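Long-range contact in SusD/RagB family nutrient-binding outer membrane lipoprotein (Bacteroides vulgatus, PDB 4F7A), which probably binds glycans, perhaps mucin O-glycans, at the outer membrane as a SusD-like lipoprotein of a gut bacterium: residues 261-273 and 291-303. Sequence-based numbering, arbitrary orientation.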
# COMPACT_ATOMS: atom_id res chain seq x y z
N THR A 261 -2.77 12.05 -13.18
CA THR A 261 -3.23 10.78 -12.61
C THR A 261 -4.26 10.09 -13.51
O THR A 261 -5.46 10.28 -13.35
CB THR A 261 -3.83 11.02 -11.22
OG1 THR A 261 -4.85 12.01 -11.32
CG2 THR A 261 -2.74 11.48 -10.23
N TYR A 262 -3.77 9.31 -14.47
CA TYR A 262 -4.63 8.57 -15.38
C TYR A 262 -4.80 7.14 -14.91
O TYR A 262 -3.97 6.61 -14.17
CB TYR A 262 -4.05 8.56 -16.82
CG TYR A 262 -4.21 9.87 -17.52
CD1 TYR A 262 -3.41 10.97 -17.17
CD2 TYR A 262 -5.20 10.06 -18.48
CE1 TYR A 262 -3.55 12.19 -17.81
CE2 TYR A 262 -5.36 11.28 -19.10
CZ TYR A 262 -4.54 12.34 -18.76
OH TYR A 262 -4.70 13.58 -19.39
N MSE A 263 -5.89 6.54 -15.36
CA MSE A 263 -6.20 5.14 -15.17
C MSE A 263 -5.16 4.22 -15.81
O MSE A 263 -4.72 4.48 -16.93
CB MSE A 263 -7.56 4.87 -15.83
CG MSE A 263 -8.20 3.56 -15.46
SE MSE A 263 -9.86 3.37 -16.39
CE MSE A 263 -10.75 2.15 -15.17
N GLY A 264 -4.76 3.16 -15.12
CA GLY A 264 -3.83 2.18 -15.72
C GLY A 264 -4.56 1.12 -16.54
O GLY A 264 -5.74 0.82 -16.29
N ALA A 265 -3.89 0.57 -17.54
CA ALA A 265 -4.48 -0.47 -18.40
C ALA A 265 -5.03 -1.70 -17.67
O ALA A 265 -6.08 -2.24 -18.06
CB ALA A 265 -3.47 -0.92 -19.49
N THR A 266 -4.37 -2.16 -16.61
CA THR A 266 -4.84 -3.36 -15.92
C THR A 266 -6.13 -3.11 -15.17
O THR A 266 -7.02 -3.91 -15.25
CB THR A 266 -3.79 -4.00 -14.94
OG1 THR A 266 -2.54 -4.22 -15.63
CG2 THR A 266 -4.30 -5.34 -14.44
N ILE A 267 -6.24 -1.97 -14.48
CA ILE A 267 -7.47 -1.66 -13.76
C ILE A 267 -8.62 -1.37 -14.74
O ILE A 267 -9.76 -1.75 -14.47
CB ILE A 267 -7.24 -0.59 -12.66
CG1 ILE A 267 -8.42 -0.61 -11.66
CG2 ILE A 267 -7.03 0.83 -13.23
CD1 ILE A 267 -8.10 0.10 -10.30
N ALA A 268 -8.33 -0.83 -15.93
CA ALA A 268 -9.37 -0.69 -16.98
C ALA A 268 -9.83 -2.08 -17.47
O ALA A 268 -11.02 -2.32 -17.60
CB ALA A 268 -8.88 0.13 -18.15
N SER A 269 -8.90 -2.99 -17.69
CA SER A 269 -9.23 -4.36 -18.08
C SER A 269 -10.16 -5.05 -17.07
O SER A 269 -11.18 -5.62 -17.45
CB SER A 269 -7.97 -5.20 -18.26
OG SER A 269 -8.31 -6.56 -18.44
N VAL A 270 -9.78 -4.97 -15.79
CA VAL A 270 -10.52 -5.60 -14.72
C VAL A 270 -11.90 -4.96 -14.51
O VAL A 270 -12.91 -5.64 -14.50
CB VAL A 270 -9.68 -5.62 -13.40
CG1 VAL A 270 -10.53 -6.05 -12.23
CG2 VAL A 270 -8.45 -6.53 -13.57
N LEU A 271 -11.94 -3.65 -14.33
CA LEU A 271 -13.18 -3.01 -13.98
C LEU A 271 -14.18 -3.02 -15.14
O LEU A 271 -15.38 -3.19 -14.93
CB LEU A 271 -12.91 -1.61 -13.44
CG LEU A 271 -12.14 -1.49 -12.11
CD1 LEU A 271 -11.96 0.01 -11.71
CD2 LEU A 271 -12.79 -2.25 -10.99
N ASN A 272 -13.69 -2.87 -16.38
CA ASN A 272 -14.59 -2.99 -17.54
C ASN A 272 -15.13 -4.41 -17.68
O ASN A 272 -16.32 -4.61 -17.86
CB ASN A 272 -13.89 -2.63 -18.86
CG ASN A 272 -13.78 -1.13 -19.08
OD1 ASN A 272 -14.76 -0.41 -18.94
ND2 ASN A 272 -12.59 -0.66 -19.49
N GLY A 273 -14.26 -5.40 -17.63
CA GLY A 273 -14.70 -6.79 -17.85
C GLY A 273 -15.64 -7.30 -16.76
O GLY A 273 -16.57 -8.06 -17.04
N HIS A 291 -14.52 7.55 -28.33
CA HIS A 291 -14.38 6.64 -27.18
C HIS A 291 -14.84 7.29 -25.87
O HIS A 291 -14.39 6.91 -24.77
CB HIS A 291 -12.93 6.20 -27.07
CG HIS A 291 -12.45 5.41 -28.25
ND1 HIS A 291 -12.69 4.06 -28.39
CD2 HIS A 291 -11.77 5.80 -29.36
CE1 HIS A 291 -12.18 3.65 -29.54
NE2 HIS A 291 -11.61 4.68 -30.14
N THR A 292 -15.73 8.25 -25.98
CA THR A 292 -16.00 9.15 -24.87
C THR A 292 -16.93 8.54 -23.84
O THR A 292 -17.19 9.15 -22.82
CB THR A 292 -16.59 10.51 -25.34
OG1 THR A 292 -17.80 10.28 -26.05
CG2 THR A 292 -15.62 11.27 -26.25
N GLU A 293 -17.44 7.35 -24.10
CA GLU A 293 -18.18 6.62 -23.08
C GLU A 293 -17.40 5.39 -22.57
O GLU A 293 -17.93 4.60 -21.80
CB GLU A 293 -19.53 6.18 -23.64
CG GLU A 293 -20.40 7.31 -24.18
CD GLU A 293 -21.72 6.80 -24.71
OE1 GLU A 293 -22.47 6.20 -23.91
OE2 GLU A 293 -22.00 6.98 -25.92
N GLU A 294 -16.16 5.22 -23.00
CA GLU A 294 -15.36 4.07 -22.59
C GLU A 294 -14.35 4.46 -21.52
O GLU A 294 -13.94 5.63 -21.39
CB GLU A 294 -14.64 3.48 -23.81
CG GLU A 294 -15.59 2.89 -24.84
CD GLU A 294 -14.99 2.88 -26.24
OE1 GLU A 294 -13.80 2.57 -26.37
OE2 GLU A 294 -15.71 3.24 -27.20
N TYR A 295 -13.95 3.46 -20.75
CA TYR A 295 -12.87 3.64 -19.78
C TYR A 295 -11.62 3.05 -20.38
O TYR A 295 -11.54 1.84 -20.63
CB TYR A 295 -13.20 2.96 -18.46
CG TYR A 295 -14.33 3.67 -17.75
CD1 TYR A 295 -15.66 3.41 -18.06
CD2 TYR A 295 -14.06 4.64 -16.79
CE1 TYR A 295 -16.71 4.11 -17.43
CE2 TYR A 295 -15.09 5.33 -16.15
CZ TYR A 295 -16.40 5.05 -16.46
OH TYR A 295 -17.39 5.75 -15.83
N LEU A 296 -10.62 3.90 -20.61
CA LEU A 296 -9.38 3.48 -21.26
C LEU A 296 -8.22 3.72 -20.30
O LEU A 296 -8.06 4.81 -19.80
CB LEU A 296 -9.15 4.28 -22.55
CG LEU A 296 -10.19 4.17 -23.65
CD1 LEU A 296 -9.76 5.02 -24.85
CD2 LEU A 296 -10.42 2.69 -24.08
N GLY A 297 -7.45 2.66 -20.04
CA GLY A 297 -6.29 2.71 -19.18
C GLY A 297 -4.96 2.76 -19.93
O GLY A 297 -4.80 2.14 -20.99
N VAL A 298 -4.01 3.49 -19.37
CA VAL A 298 -2.70 3.64 -19.96
C VAL A 298 -1.85 2.39 -19.77
O VAL A 298 -1.65 1.95 -18.64
CB VAL A 298 -1.99 4.89 -19.36
CG1 VAL A 298 -0.61 5.11 -19.99
CG2 VAL A 298 -2.92 6.14 -19.54
N PRO A 299 -1.33 1.82 -20.87
CA PRO A 299 -0.44 0.66 -20.71
C PRO A 299 0.94 1.07 -20.21
O PRO A 299 1.51 2.03 -20.72
CB PRO A 299 -0.33 0.11 -22.13
CG PRO A 299 -0.48 1.33 -22.98
CD PRO A 299 -1.44 2.24 -22.27
N GLN A 300 1.49 0.34 -19.25
CA GLN A 300 2.83 0.65 -18.76
C GLN A 300 3.89 0.22 -19.77
O GLN A 300 3.76 -0.80 -20.45
CB GLN A 300 3.09 -0.03 -17.40
CG GLN A 300 4.24 0.63 -16.62
CD GLN A 300 4.72 -0.18 -15.46
OE1 GLN A 300 3.93 -0.52 -14.57
NE2 GLN A 300 6.04 -0.42 -15.39
N GLY A 301 4.96 1.00 -19.85
CA GLY A 301 6.15 0.61 -20.62
C GLY A 301 6.09 0.89 -22.09
O GLY A 301 6.71 0.18 -22.88
N VAL A 302 5.32 1.92 -22.48
CA VAL A 302 5.33 2.39 -23.86
C VAL A 302 6.37 3.53 -23.95
O VAL A 302 6.19 4.60 -23.38
CB VAL A 302 3.95 2.86 -24.32
CG1 VAL A 302 4.00 3.40 -25.76
CG2 VAL A 302 2.94 1.70 -24.25
N TYR A 303 7.46 3.25 -24.66
CA TYR A 303 8.60 4.15 -24.69
C TYR A 303 8.24 5.41 -25.45
O TYR A 303 7.64 5.35 -26.51
CB TYR A 303 9.80 3.48 -25.36
CG TYR A 303 10.98 4.41 -25.47
CD1 TYR A 303 11.86 4.58 -24.40
CD2 TYR A 303 11.19 5.16 -26.62
CE1 TYR A 303 12.93 5.45 -24.49
CE2 TYR A 303 12.25 6.06 -26.71
CZ TYR A 303 13.12 6.19 -25.64
OH TYR A 303 14.17 7.06 -25.73
O HOH W 1 -15.30 1.00 -21.14
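The amide of N272 holds the backbone of Y295 directly through ND2 and by way of a water through OD1. ND2 donates to Y295 O at 2.9 Å, the acceptor lying close to the amide plane, while OD1 takes a bond from a water that in turn accepts from Y295 N. With CG anti to its own carbonyl carbon (chi1 -79°), the asparagine extends from the last turn of helix 265-273 to the loop, its amide turned 55° from the Y295 ring and OD1 3.7 Å from Y295 CB. Shortened to an alanine, this position would probably leave Y295 O without this donor and the bridging water less firmly placed. The extended chain of M263, a selenomethionine, brings SE near the plane of the Y295 ring at its edge, 4.0 Å from Y295 CB. Helix 265-273 thus lies along an irregular loop of the SusD-like fold, outside the TPR-like helices. At the N-cap G264, V298 N donates almost straight to M263 O (2.7 Å), and A265 N returns a bond to V298 O from above its carbonyl plane, around a single beta bridge between G264 and V298. G297 packs so closely on the first helical turn that a CB would clash with G264 O and A268 CB; A268 CB already lies 3.5 Å from G297 N. The same V298 turns CG2 to Y262 CB at 3.8 Å, whereas the hydroxyl of Y262 is hydrogen-bonded to Q313 O.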